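Local coordinates for protein aminoglycoside acetyltransferase meta-AAC0020 (Uncultured bacterium, PDB 5F47) that probably transfers an acetyl group from acetyl-coenzyme A to an amino group of aminoglycoside antibiotics, as a resistance enzyme of the GNAT fold, at residues 14-19 with 50-55; 23-28 with 46-51; 57-62 with 71-76. All coordinates share one frame; numbering follows the deposited sequence.

Contact 1: residues 14-19 with 50-55; sequences ERLAEN and KLLNQN. With CA (calcium ion), chain I.
A calcium site on the surface of this GNAT-fold enzyme ties the turn after strand 11-15 to the C-terminal end of helix 45-53. Glu18 reaches across with one carboxylate oxygen, its OE2 lying 2.2 Å from the calcium ion. From 50-55 come the carbonyl O of Asn53, 2.4 Å from the metal, and the side-chain OD1 of Asn55, also at 2.4 Å from it. Four waters complete a sevenfold shell of oxygen ligands, with a single carboxylate among them. One of these waters lies 2.9 Å from the carbonyl O of Leu52 and also within reach of Gln54 O; it can donate to either and thereby links the metal to the last turn of the helix.

Beyond CG the Glu18 chain is extended (chi2 -172°), which carries its carboxylate to the metal although its CB is not directed at the helix. It crosses the Asn53 side chain at about a right angle, carboxylate and amide planes 48° apart. Asn53 binds the calcium through its backbone only; its side-chain OD1 is not a ligand and accepts a hydrogen bond from Gln49, whose NE2 also binds the carbonyl O of Glu18. The Gln49 amide thus joins turn and helix a second time.

Beside the metal site the contact becomes apolar. Leu16, buried against Val59 and Phe24, meets Leu52 through CB, 4.3 Å from Leu52 CD1. The other branch of Leu52 reaches the turn, its CD2 3.5 Å from the carbonyl O of Ala17.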
ATOM      1  N   GLU B  14       4.507  14.900  16.394  1.00 26.64           N
ATOM      2  CA  GLU B  14       4.319  15.925  15.382  1.00 28.44           C
ATOM      3  C   GLU B  14       4.196  15.315  14.002  1.00 25.03           C
ATOM      4  O   GLU B  14       4.810  14.286  13.702  1.00 22.59           O
ATOM      5  CB  GLU B  14       5.474  16.936  15.423  1.00 34.49           C
ATOM      6  CG  GLU B  14       5.522  17.724  16.737  1.00 41.93           C
ATOM      7  CD  GLU B  14       6.647  18.744  16.808  1.00 47.65           C
ATOM      8  OE1 GLU B  14       7.344  18.954  15.792  1.00 48.04           O
ATOM      9  OE2 GLU B  14       6.828  19.341  17.895  1.00 50.90           O
ATOM     10  N   ARG B  15       3.386  15.951  13.168  1.00 24.50           N
ATOM     11  CA  ARG B  15       3.242  15.549  11.779  1.00 20.50           C
ATOM     12  C   ARG B  15       4.174  16.409  10.932  1.00 20.69           C
ATOM     13  O   ARG B  15       4.137  17.632  11.038  1.00 23.52           O
ATOM     14  CB  ARG B  15       1.785  15.694  11.324  1.00 21.52           C
ATOM     15  CG  ARG B  15       1.538  15.204   9.900  1.00 22.24           C
ATOM     16  CD  ARG B  15       0.066  15.350   9.520  1.00 25.79           C
ATOM     17  NE  ARG B  15      -0.282  16.721   9.147  1.00 29.63           N
ATOM     18  CZ  ARG B  15      -1.006  17.554   9.889  1.00 34.79           C
ATOM     19  NH1 ARG B  15      -1.476  17.182  11.077  1.00 36.22           N
ATOM     20  NH2 ARG B  15      -1.264  18.773   9.437  1.00 37.26           N
ATOM     21  N   LEU B  16       5.026  15.789  10.120  1.00 19.56           N
ATOM     22  CA  LEU B  16       6.023  16.555   9.379  1.00 20.00           C
ATOM     23  C   LEU B  16       5.392  17.422   8.297  1.00 21.48           C
ATOM     24  O   LEU B  16       4.438  17.016   7.619  1.00 22.66           O
ATOM     25  CB  LEU B  16       7.072  15.634   8.759  1.00 19.02           C
ATOM     26  CG  LEU B  16       7.970  14.841   9.715  1.00 19.46           C
ATOM     27  CD1 LEU B  16       9.137  14.283   8.908  1.00 17.67           C
ATOM     28  CD2 LEU B  16       8.470  15.661  10.902  1.00 20.74           C
ATOM     29  N   ALA B  17       5.927  18.629   8.169  1.00 23.72           N
ATOM     30  CA  ALA B  17       5.500  19.582   7.156  1.00 23.83           C
ATOM     31  C   ALA B  17       6.552  19.599   6.060  1.00 23.18           C
ATOM     32  O   ALA B  17       7.579  18.921   6.168  1.00 21.98           O
ATOM     33  CB  ALA B  17       5.313  20.968   7.762  1.00 26.42           C
ATOM     34  N   GLU B  18       6.320  20.389   5.016  1.00 26.62           N
ATOM     35  CA  GLU B  18       7.251  20.414   3.888  1.00 28.54           C
ATOM     36  C   GLU B  18       8.631  20.963   4.254  1.00 28.01           C
ATOM     37  O   GLU B  18       9.605  20.665   3.571  1.00 27.40           O
ATOM     38  CB  GLU B  18       6.666  21.219   2.728  1.00 33.30           C
ATOM     39  CG  GLU B  18       5.478  20.549   2.065  1.00 35.27           C
ATOM     40  CD  GLU B  18       5.038  21.266   0.804  1.00 39.38           C
ATOM     41  OE1 GLU B  18       5.398  22.451   0.632  1.00 44.79           O
ATOM     42  OE2 GLU B  18       4.341  20.639  -0.021  1.00 39.63           O
ATOM     43  N   ASN B  19       8.726  21.724   5.340  1.00 28.57           N
ATOM     44  CA  ASN B  19      10.017  22.264   5.764  1.00 30.24           C
ATOM     45  C   ASN B  19      10.790  21.299   6.666  1.00 28.05           C
ATOM     46  O   ASN B  19      11.809  21.666   7.248  1.00 27.81           O
ATOM     47  CB  ASN B  19       9.826  23.622   6.462  1.00 34.59           C
ATOM     48  CG  ASN B  19       9.171  23.515   7.838  1.00 37.45           C
ATOM     49  OD1 ASN B  19       8.575  22.501   8.193  1.00 37.80           O
ATOM     50  ND2 ASN B  19       9.272  24.592   8.617  1.00 39.85           N
ATOM     51  N   LYS B  50      10.875  15.884  -2.657  1.00 21.35           N
ATOM     52  CA  LYS B  50       9.733  15.675  -3.546  1.00 24.26           C
ATOM     53  C   LYS B  50       8.694  14.765  -2.901  1.00 20.68           C
ATOM     54  O   LYS B  50       7.488  15.026  -2.956  1.00 19.93           O
ATOM     55  CB  LYS B  50      10.202  15.088  -4.880  1.00 30.62           C
ATOM     56  CG  LYS B  50       9.150  15.067  -5.978  1.00 37.66           C
ATOM     57  CD  LYS B  50       9.767  14.655  -7.318  1.00 45.10           C
ATOM     58  CE  LYS B  50       8.704  14.428  -8.392  1.00 52.06           C
ATOM     59  NZ  LYS B  50       9.302  14.112  -9.726  1.00 57.11           N
ATOM     60  N   LEU B  51       9.159  13.684  -2.289  1.00 18.15           N
ATOM     61  CA  LEU B  51       8.256  12.791  -1.566  1.00 18.06           C
ATOM     62  C   LEU B  51       7.560  13.484  -0.384  1.00 17.40           C
ATOM     63  O   LEU B  51       6.344  13.385  -0.239  1.00 17.68           O
ATOM     64  CB  LEU B  51       9.029  11.554  -1.099  1.00 17.40           C
ATOM     65  CG  LEU B  51       8.293  10.560  -0.196  1.00 15.59           C
ATOM     66  CD1 LEU B  51       7.034  10.072  -0.879  1.00 17.24           C
ATOM     67  CD2 LEU B  51       9.214   9.389   0.145  1.00 16.86           C
ATOM     68  N   LEU B  52       8.315  14.212   0.438  1.00 16.68           N
ATOM     69  CA  LEU B  52       7.739  14.942   1.562  1.00 17.43           C
ATOM     70  C   LEU B  52       6.710  15.963   1.097  1.00 18.61           C
ATOM     71  O   LEU B  52       5.751  16.265   1.830  1.00 18.70           O
ATOM     72  CB  LEU B  52       8.850  15.620   2.368  1.00 19.72           C
ATOM     73  CG  LEU B  52       8.514  16.164   3.750  1.00 21.73           C
ATOM     74  CD1 LEU B  52       8.060  15.019   4.638  1.00 19.58           C
ATOM     75  CD2 LEU B  52       9.741  16.844   4.334  1.00 21.77           C
ATOM     76  N   ASN B  53       6.899  16.500  -0.112  1.00 18.76           N
ATOM     77  CA  ASN B  53       5.966  17.469  -0.698  1.00 20.79           C
ATOM     78  C   ASN B  53       4.650  16.869  -1.197  1.00 20.05           C
ATOM     79  O   ASN B  53       3.690  17.601  -1.414  1.00 23.47           O
ATOM     80  CB  ASN B  53       6.616  18.202  -1.886  1.00 23.11           C
ATOM     81  CG  ASN B  53       7.640  19.244  -1.464  1.00 24.51           C
ATOM     82  OD1 ASN B  53       7.709  19.650  -0.304  1.00 25.34           O
ATOM     83  ND2 ASN B  53       8.440  19.689  -2.425  1.00 25.89           N
ATOM     84  N   GLN B  54       4.611  15.553  -1.414  1.00 18.56           N
ATOM     85  CA  GLN B  54       3.400  14.925  -1.962  1.00 18.53           C
ATOM     86  C   GLN B  54       2.233  15.082  -0.995  1.00 20.09           C
ATOM     87  O   GLN B  54       2.408  14.991   0.220  1.00 23.32           O
ATOM     88  CB  GLN B  54       3.629  13.437  -2.268  1.00 18.63           C
ATOM     89  CG  GLN B  54       4.695  13.183  -3.327  1.00 19.80           C
ATOM     90  CD  GLN B  54       4.957  11.711  -3.615  1.00 21.58           C
ATOM     91  OE1 GLN B  54       5.966  11.360  -4.246  1.00 22.90           O
ATOM     92  NE2 GLN B  54       4.048  10.840  -3.177  1.00 20.65           N
ATOM     93  N   ASN B  55       1.046  15.303  -1.542  1.00 19.68           N
ATOM     94  CA  ASN B  55      -0.130  15.485  -0.697  1.00 22.44           C
ATOM     95  C   ASN B  55      -0.852  14.176  -0.380  1.00 21.82           C
ATOM     96  O   ASN B  55      -1.970  14.185   0.158  1.00 23.22           O
ATOM     97  CB  ASN B  55      -1.095  16.470  -1.349  1.00 27.80           C
ATOM     98  CG  ASN B  55      -0.460  17.825  -1.568  1.00 33.30           C
ATOM     99  OD1 ASN B  55       0.395  18.249  -0.787  1.00 31.89           O
ATOM    100  ND2 ASN B  55      -0.872  18.513  -2.628  1.00 43.47           N
TER
HETATM  101 CA    CA I 201       2.515  19.357  -0.302  0.65 23.92          CA
HETATM  102  O   HOH W   1       3.237  17.758   1.543  1.00 29.36           O
HETATM  103  O   HOH W   2       2.618  19.619  -2.643  1.00 37.95           O
HETATM  104  O   HOH W   3       1.179  21.300  -0.683  1.00 46.44           O
HETATM  105  O   HOH W   4       1.508  19.955   1.768  1.00 41.86           O

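Contact 2: residues 23-28 with 46-51; sequences KFIQLI and EHLQKL
Leu48 of helix 45-53 meets Phe24, Ile25 and Ile28 of helix 21-34, an apolar crossing of the two helices that follow the first strand of the GNAT fold. The axes of the two segments make an angle of 105° and come no closer than 11.2 Å, so long side chains bridge the gap and no hydrogen bond crosses it. Before Leu48 in the sequence, His47 turns to the dimer partner, where its NE2 bonds to Gln79 of the second subunit.

Leu48 itself supplies both branches. Both its methyls, CD1 and CD2, lie 3.9 Å from Ile28 CD1, the two side chains meeting tip to tip, and CD1 also comes within 4.1 Å of Ile25 CG1, where the side chains cross at about a right angle. The backbone of Leu48 takes part as well: its carbonyl O lies at the edge of the Phe24 ring, in plane, 3.7 Å from CE2. That ring swings out to the other helix because Phe24 CG is anti to the backbone N (chi1 -170°), and within its own helix Ile28 CD1 sits over the ring centre, 3.9 Å above the plane. One turn after Leu48, Leu51 approaches the same ring edge, its CD2 3.9 Å from Phe24 CZ.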
ATOM      1  N   LYS B  23      14.182  16.354   9.744  1.00 22.70           N
ATOM      2  CA  LYS B  23      13.567  15.363  10.618  1.00 21.82           C
ATOM      3  C   LYS B  23      13.215  14.097   9.844  1.00 20.36           C
ATOM      4  O   LYS B  23      13.287  13.001  10.389  1.00 18.67           O
ATOM      5  CB  LYS B  23      12.325  15.936  11.304  1.00 21.62           C
ATOM      6  CG  LYS B  23      12.666  16.914  12.422  1.00 24.85           C
ATOM      7  CD  LYS B  23      11.416  17.577  12.976  1.00 25.35           C
ATOM      8  CE  LYS B  23      11.758  18.604  14.051  1.00 29.83           C
ATOM      9  NZ  LYS B  23      10.564  19.409  14.430  1.00 32.71           N
ATOM     10  N   PHE B  24      12.841  14.247   8.575  1.00 18.97           N
ATOM     11  CA  PHE B  24      12.533  13.096   7.727  1.00 17.83           C
ATOM     12  C   PHE B  24      13.788  12.225   7.570  1.00 17.52           C
ATOM     13  O   PHE B  24      13.724  11.001   7.722  1.00 16.31           O
ATOM     14  CB  PHE B  24      12.015  13.584   6.371  1.00 18.79           C
ATOM     15  CG  PHE B  24      11.434  12.508   5.471  1.00 18.52           C
ATOM     16  CD1 PHE B  24      10.932  11.306   5.965  1.00 16.91           C
ATOM     17  CD2 PHE B  24      11.389  12.730   4.100  1.00 18.71           C
ATOM     18  CE1 PHE B  24      10.403  10.344   5.086  1.00 16.93           C
ATOM     19  CE2 PHE B  24      10.858  11.803   3.234  1.00 18.11           C
ATOM     20  CZ  PHE B  24      10.368  10.603   3.715  1.00 16.37           C
ATOM     21  N   ILE B  25      14.921  12.868   7.314  1.00 19.29           N
ATOM     22  CA  ILE B  25      16.190  12.153   7.184  1.00 18.93           C
ATOM     23  C   ILE B  25      16.567  11.482   8.501  1.00 19.65           C
ATOM     24  O   ILE B  25      17.008  10.327   8.501  1.00 18.31           O
ATOM     25  CB  ILE B  25      17.302  13.098   6.702  1.00 20.98           C
ATOM     26  CG1 ILE B  25      17.023  13.468   5.244  1.00 20.41           C
ATOM     27  CG2 ILE B  25      18.697  12.449   6.823  1.00 21.67           C
ATOM     28  CD1 ILE B  25      17.965  14.516   4.680  1.00 23.56           C
ATOM     29  N   GLN B  26      16.370  12.172   9.623  1.00 20.35           N
ATOM     30  CA  GLN B  26      16.593  11.537  10.930  1.00 21.28           C
ATOM     31  C   GLN B  26      15.738  10.286  11.098  1.00 18.75           C
ATOM     32  O   GLN B  26      16.218   9.258  11.594  1.00 18.89           O
ATOM     33  CB  GLN B  26      16.295  12.505  12.075  1.00 25.42           C
ATOM     34  CG  GLN B  26      17.334  13.562  12.335  1.00 32.67           C
ATOM     35  CD  GLN B  26      16.911  14.461  13.485  1.00 38.74           C
ATOM     36  OE1 GLN B  26      16.760  14.005  14.625  1.00 40.79           O
ATOM     37  NE2 GLN B  26      16.694  15.737  13.188  1.00 41.07           N
ATOM     38  N   LEU B  27      14.470  10.363  10.693  1.00 17.75           N
ATOM     39  CA  LEU B  27      13.596   9.201  10.794  1.00 16.53           C
ATOM     40  C   LEU B  27      14.088   8.061   9.906  1.00 15.98           C
ATOM     41  O   LEU B  27      14.089   6.905  10.323  1.00 16.47           O
ATOM     42  CB  LEU B  27      12.152   9.560  10.429  1.00 15.68           C
ATOM     43  CG  LEU B  27      11.187   8.376  10.565  1.00 17.02           C
ATOM     44  CD1 LEU B  27      11.146   7.844  12.006  1.00 18.44           C
ATOM     45  CD2 LEU B  27       9.788   8.753  10.090  1.00 17.19           C
ATOM     46  N   ILE B  28      14.519   8.393   8.691  1.00 15.80           N
ATOM     47  CA  ILE B  28      14.999   7.375   7.765  1.00 16.50           C
ATOM     48  C   ILE B  28      16.238   6.693   8.359  1.00 16.68           C
ATOM     49  O   ILE B  28      16.364   5.473   8.288  1.00 17.14           O
ATOM     50  CB  ILE B  28      15.297   7.978   6.390  1.00 14.35           C
ATOM     51  CG1 ILE B  28      13.991   8.437   5.733  1.00 15.28           C
ATOM     52  CG2 ILE B  28      16.003   6.949   5.496  1.00 18.24           C
ATOM     53  CD1 ILE B  28      14.194   9.406   4.571  1.00 17.13           C
ATOM     54  N   GLU B  46      16.912  15.870  -3.074  1.00 29.62           N
ATOM     55  CA  GLU B  46      15.928  16.310  -4.056  1.00 31.47           C
ATOM     56  C   GLU B  46      14.771  15.319  -4.120  1.00 24.57           C
ATOM     57  O   GLU B  46      13.597  15.702  -4.121  1.00 22.95           O
ATOM     58  CB  GLU B  46      16.579  16.460  -5.428  1.00 40.94           C
ATOM     59  CG  GLU B  46      15.612  16.769  -6.554  1.00 49.73           C
ATOM     60  CD  GLU B  46      16.315  16.894  -7.896  1.00 61.30           C
ATOM     61  OE1 GLU B  46      17.556  17.047  -7.906  1.00 66.09           O
ATOM     62  OE2 GLU B  46      15.627  16.834  -8.938  1.00 67.18           O
ATOM     63  N   HIS B  47      15.099  14.034  -4.163  1.00 20.93           N
ATOM     64  CA  HIS B  47      14.078  12.999  -4.198  1.00 21.12           C
ATOM     65  C   HIS B  47      13.260  12.978  -2.906  1.00 19.71           C
ATOM     66  O   HIS B  47      12.017  12.915  -2.923  1.00 18.78           O
ATOM     67  CB  HIS B  47      14.712  11.618  -4.437  1.00 21.42           C
ATOM     68  CG  HIS B  47      13.728  10.498  -4.301  1.00 20.35           C
ATOM     69  ND1 HIS B  47      12.773  10.241  -5.259  1.00 19.90           N
ATOM     70  CD2 HIS B  47      13.513   9.610  -3.303  1.00 18.28           C
ATOM     71  CE1 HIS B  47      12.026   9.223  -4.868  1.00 19.09           C
ATOM     72  NE2 HIS B  47      12.437   8.837  -3.672  1.00 19.07           N
ATOM     73  N   LEU B  48      13.954  13.026  -1.774  1.00 18.21           N
ATOM     74  CA  LEU B  48      13.265  12.945  -0.496  1.00 18.18           C
ATOM     75  C   LEU B  48      12.376  14.166  -0.278  1.00 19.12           C
ATOM     76  O   LEU B  48      11.283  14.042   0.286  1.00 19.11           O
ATOM     77  CB  LEU B  48      14.272  12.794   0.645  1.00 19.55           C
ATOM     78  CG  LEU B  48      15.054  11.477   0.670  1.00 19.60           C
ATOM     79  CD1 LEU B  48      16.058  11.482   1.812  1.00 19.99           C
ATOM     80  CD2 LEU B  48      14.098  10.286   0.777  1.00 18.80           C
ATOM     81  N   GLN B  49      12.817  15.333  -0.734  1.00 20.33           N
ATOM     82  CA  GLN B  49      11.995  16.529  -0.602  1.00 21.02           C
ATOM     83  C   GLN B  49      10.730  16.403  -1.444  1.00 22.82           C
ATOM     84  O   GLN B  49       9.645  16.774  -1.002  1.00 21.03           O
ATOM     85  CB  GLN B  49      12.766  17.786  -1.007  1.00 23.02           C
ATOM     86  CG  GLN B  49      11.975  19.086  -0.808  1.00 24.10           C
ATOM     87  CD  GLN B  49      11.690  19.368   0.653  1.00 25.82           C
ATOM     88  OE1 GLN B  49      12.618  19.532   1.447  1.00 27.45           O
ATOM     89  NE2 GLN B  49      10.404  19.427   1.021  1.00 24.34           N
ATOM     90  N   LYS B  50      10.875  15.884  -2.657  1.00 21.35           N
ATOM     91  CA  LYS B  50       9.733  15.675  -3.546  1.00 24.26           C
ATOM     92  C   LYS B  50       8.694  14.765  -2.901  1.00 20.68           C
ATOM     93  O   LYS B  50       7.488  15.026  -2.956  1.00 19.93           O
ATOM     94  CB  LYS B  50      10.202  15.088  -4.880  1.00 30.62           C
ATOM     95  CG  LYS B  50       9.150  15.067  -5.978  1.00 37.66           C
ATOM     96  CD  LYS B  50       9.767  14.655  -7.318  1.00 45.10           C
ATOM     97  CE  LYS B  50       8.704  14.428  -8.392  1.00 52.06           C
ATOM     98  NZ  LYS B  50       9.302  14.112  -9.726  1.00 57.11           N
ATOM     99  N   LEU B  51       9.159  13.684  -2.289  1.00 18.15           N
ATOM    100  CA  LEU B  51       8.256  12.791  -1.566  1.00 18.06           C
ATOM    101  C   LEU B  51       7.560  13.484  -0.384  1.00 17.40           C
ATOM    102  O   LEU B  51       6.344  13.385  -0.239  1.00 17.68           O
ATOM    103  CB  LEU B  51       9.029  11.554  -1.099  1.00 17.40           C
ATOM    104  CG  LEU B  51       8.293  10.560  -0.196  1.00 15.59           C
ATOM    105  CD1 LEU B  51       7.034  10.072  -0.879  1.00 17.24           C
ATOM    106  CD2 LEU B  51       9.214   9.389   0.145  1.00 16.86           C
TER

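Contact 3: residues 57-62 with 71-76; sequences FYVFVA and GLTSYV
Tyr58 and Ser74 form a hydrogen-bonded pair in the antiparallel hairpin of strands 57-64 and 67-77. Tyr58 N gives a nearly straight bond to Ser74 O (2.9 Å, 170° at the hydrogen), whereas the return bond from Ser74 N to Tyr58 O is weak and bent. The hydroxyl of Ser74 adds a second donor: OG stands between its own backbone N and carbonyl carbon (chi1 64°) and donates to the same Tyr58 O at 2.9 Å. Phe60 and Leu72 make the next such pair, with Leu72 N 2.8 Å from Phe60 O, and their side chains lie side by side, CD1 to CD1 at 4.0 Å.

On the opposite face of the sheet, the Phe57 and Tyr75 side chains also run alongside each other. Their ring planes are inclined at 54°, and Phe57 CD1 stands 3.6 Å above the Tyr75 ring, toward its rim. Thr73 CB is 4.0 Å from Phe57 CE1.

Further out, Ser74 OG is also hydrogen-bonded to Tyr115 OH, while the backbone O of Glu78 and the hydroxyl of Tyr80, both of the second subunit, bond to Tyr75 OH and Thr73 OG1. Helix 103-117 packs on the Tyr58 and Phe60 face, where Phe114 meets both rings edge-to-face; helix 21-34 lies against Val59 and Thr73 on the other, and strands 11-15 and 86-94 flank the hairpin within the sheet.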
ATOM      1  N   PHE B  57       1.152  11.635   1.136  1.00 15.04           N
ATOM      2  CA  PHE B  57       2.177  11.022   1.967  1.00 14.00           C
ATOM      3  C   PHE B  57       2.309  11.833   3.236  1.00 15.70           C
ATOM      4  O   PHE B  57       2.499  13.045   3.182  1.00 16.22           O
ATOM      5  CB  PHE B  57       3.515  10.974   1.207  1.00 14.74           C
ATOM      6  CG  PHE B  57       4.626  10.343   1.974  1.00 14.13           C
ATOM      7  CD1 PHE B  57       4.626   8.973   2.197  1.00 12.89           C
ATOM      8  CD2 PHE B  57       5.688  11.111   2.457  1.00 14.62           C
ATOM      9  CE1 PHE B  57       5.673   8.367   2.892  1.00 13.38           C
ATOM     10  CE2 PHE B  57       6.732  10.518   3.146  1.00 14.48           C
ATOM     11  CZ  PHE B  57       6.726   9.141   3.364  1.00 14.66           C
ATOM     12  N   TYR B  58       2.187  11.170   4.379  1.00 14.18           N
ATOM     13  CA  TYR B  58       2.265  11.851   5.673  1.00 15.43           C
ATOM     14  C   TYR B  58       3.152  11.088   6.644  1.00 15.11           C
ATOM     15  O   TYR B  58       3.009   9.880   6.819  1.00 13.84           O
ATOM     16  CB  TYR B  58       0.877  12.030   6.287  1.00 16.71           C
ATOM     17  CG  TYR B  58       0.003  13.019   5.577  1.00 17.97           C
ATOM     18  CD1 TYR B  58       0.152  14.382   5.799  1.00 21.30           C
ATOM     19  CD2 TYR B  58      -0.988  12.599   4.709  1.00 19.58           C
ATOM     20  CE1 TYR B  58      -0.661  15.306   5.164  1.00 24.93           C
ATOM     21  CE2 TYR B  58      -1.808  13.515   4.075  1.00 23.45           C
ATOM     22  CZ  TYR B  58      -1.633  14.862   4.303  1.00 26.09           C
ATOM     23  OH  TYR B  58      -2.450  15.776   3.679  1.00 29.68           O
ATOM     24  N   VAL B  59       4.019  11.838   7.318  1.00 15.80           N
ATOM     25  CA  VAL B  59       4.996  11.299   8.249  1.00 15.40           C
ATOM     26  C   VAL B  59       4.701  11.830   9.644  1.00 16.98           C
ATOM     27  O   VAL B  59       4.500  13.035   9.826  1.00 17.55           O
ATOM     28  CB  VAL B  59       6.431  11.697   7.857  1.00 14.49           C
ATOM     29  CG1 VAL B  59       7.439  11.056   8.790  1.00 15.88           C
ATOM     30  CG2 VAL B  59       6.730  11.300   6.414  1.00 14.17           C
ATOM     31  N   PHE B  60       4.648  10.939  10.629  1.00 15.20           N
ATOM     32  CA  PHE B  60       4.473  11.371  12.011  1.00 17.12           C
ATOM     33  C   PHE B  60       5.715  10.995  12.792  1.00 17.35           C
ATOM     34  O   PHE B  60       6.217   9.882  12.646  1.00 18.77           O
ATOM     35  CB  PHE B  60       3.236  10.728  12.635  1.00 18.93           C
ATOM     36  CG  PHE B  60       1.944  11.168  12.007  1.00 19.57           C
ATOM     37  CD1 PHE B  60       1.532  10.623  10.801  1.00 20.67           C
ATOM     38  CD2 PHE B  60       1.157  12.131  12.608  1.00 22.85           C
ATOM     39  CE1 PHE B  60       0.350  11.030  10.211  1.00 22.31           C
ATOM     40  CE2 PHE B  60      -0.033  12.535  12.021  1.00 23.70           C
ATOM     41  CZ  PHE B  60      -0.417  11.985  10.807  1.00 22.52           C
ATOM     42  N   VAL B  61       6.209  11.907  13.617  1.00 19.16           N
ATOM     43  CA  VAL B  61       7.401  11.623  14.407  1.00 18.89           C
ATOM     44  C   VAL B  61       7.213  11.859  15.894  1.00 18.79           C
ATOM     45  O   VAL B  61       6.338  12.610  16.334  1.00 19.70           O
ATOM     46  CB  VAL B  61       8.612  12.455  13.925  1.00 19.98           C
ATOM     47  CG1 VAL B  61       8.912  12.144  12.457  1.00 18.95           C
ATOM     48  CG2 VAL B  61       8.397  13.953  14.124  1.00 21.09           C
ATOM     49  N   ALA B  62       8.058  11.192  16.670  1.00 19.49           N
ATOM     50  CA  ALA B  62       8.109  11.399  18.111  1.00 19.62           C
ATOM     51  C   ALA B  62       9.428  12.054  18.452  1.00 21.29           C
ATOM     52  O   ALA B  62      10.480  11.626  17.975  1.00 21.92           O
ATOM     53  CB  ALA B  62       7.954  10.092  18.849  1.00 21.10           C
ATOM     54  N   GLY B  71       8.940   7.135  14.736  1.00 16.41           N
ATOM     55  CA  GLY B  71       8.054   7.719  13.756  1.00 16.14           C
ATOM     56  C   GLY B  71       7.407   6.691  12.869  1.00 14.15           C
ATOM     57  O   GLY B  71       7.741   5.504  12.950  1.00 15.42           O
ATOM     58  N   LEU B  72       6.495   7.150  12.022  1.00 13.38           N
ATOM     59  CA  LEU B  72       5.868   6.264  11.057  1.00 15.88           C
ATOM     60  C   LEU B  72       5.598   7.027   9.778  1.00 15.78           C
ATOM     61  O   LEU B  72       5.516   8.251   9.764  1.00 15.76           O
ATOM     62  CB  LEU B  72       4.585   5.627  11.621  1.00 18.42           C
ATOM     63  CG  LEU B  72       3.300   6.418  11.855  1.00 15.85           C
ATOM     64  CD1 LEU B  72       2.576   6.772  10.553  1.00 15.91           C
ATOM     65  CD2 LEU B  72       2.372   5.596  12.763  1.00 16.63           C
ATOM     66  N   THR B  73       5.474   6.278   8.692  1.00 13.21           N
ATOM     67  CA  THR B  73       5.186   6.833   7.376  1.00 12.80           C
ATOM     68  C   THR B  73       3.854   6.275   6.922  1.00 13.01           C
ATOM     69  O   THR B  73       3.514   5.131   7.253  1.00 13.35           O
ATOM     70  CB  THR B  73       6.277   6.466   6.368  1.00 13.41           C
ATOM     71  OG1 THR B  73       6.438   5.035   6.364  1.00 14.64           O
ATOM     72  CG2 THR B  73       7.603   7.110   6.762  1.00 15.03           C
ATOM     73  N   SER B  74       3.100   7.074   6.168  1.00 12.73           N
ATOM     74  CA  SER B  74       1.778   6.618   5.732  1.00 11.46           C
ATOM     75  C   SER B  74       1.462   7.178   4.337  1.00 12.19           C
ATOM     76  O   SER B  74       1.871   8.286   3.988  1.00 13.53           O
ATOM     77  CB  SER B  74       0.694   6.997   6.772  1.00 12.30           C
ATOM     78  OG  SER B  74       0.564   8.401   6.894  1.00 14.23           O
ATOM     79  N   TYR B  75       0.773   6.357   3.543  1.00 13.09           N
ATOM     80  CA  TYR B  75       0.354   6.690   2.181  1.00 11.71           C
ATOM     81  C   TYR B  75      -1.160   6.730   2.093  1.00 12.14           C
ATOM     82  O   TYR B  75      -1.846   5.821   2.570  1.00 14.67           O
ATOM     83  CB  TYR B  75       0.864   5.641   1.183  1.00 11.21           C
ATOM     84  CG  TYR B  75       2.359   5.579   1.042  1.00 13.44           C
ATOM     85  CD1 TYR B  75       3.118   4.800   1.912  1.00 11.49           C
ATOM     86  CD2 TYR B  75       3.006   6.276   0.036  1.00 13.50           C
ATOM     87  CE1 TYR B  75       4.504   4.727   1.784  1.00 12.29           C
ATOM     88  CE2 TYR B  75       4.407   6.212  -0.109  1.00 13.51           C
ATOM     89  CZ  TYR B  75       5.142   5.440   0.787  1.00 15.25           C
ATOM     90  OH  TYR B  75       6.512   5.344   0.653  1.00 15.63           O
ATOM     91  N   VAL B  76      -1.661   7.777   1.457  1.00 12.79           N
ATOM     92  CA  VAL B  76      -3.081   7.855   1.150  1.00 13.33           C
ATOM     93  C   VAL B  76      -3.376   7.041  -0.104  1.00 13.63           C
ATOM     94  O   VAL B  76      -2.726   7.228  -1.148  1.00 15.63           O
ATOM     95  CB  VAL B  76      -3.487   9.313   0.937  1.00 14.83           C
ATOM     96  CG1 VAL B  76      -4.971   9.416   0.547  1.00 16.83           C
ATOM     97  CG2 VAL B  76      -3.167  10.123   2.199  1.00 17.09           C
TER

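How the contacts relate
Contact 3 is the innermost, its centre about 4 Å from that of the chain, against about 13 Å for the others. Backbone hydrogen bonds dominate there; contact 2, also buried, is held by apolar side chains without a hydrogen bond across it, and contact 1, partly exposed, by calcium and water beside a small leucine contact. Contacts 1 and 2 share helix 45-53, which packs on helix 21-34 and, at its C-terminal end, meets the turn after strand 11-15. Contact 1 continues into the sheet of contact 3 by backbone pairing, Leu16 N 2.8 Å from Val59 O. Contact 2 rests on it by side chains, Phe24 CZ 3.7 Å from Phe57 CE2. All three touch the second subunit.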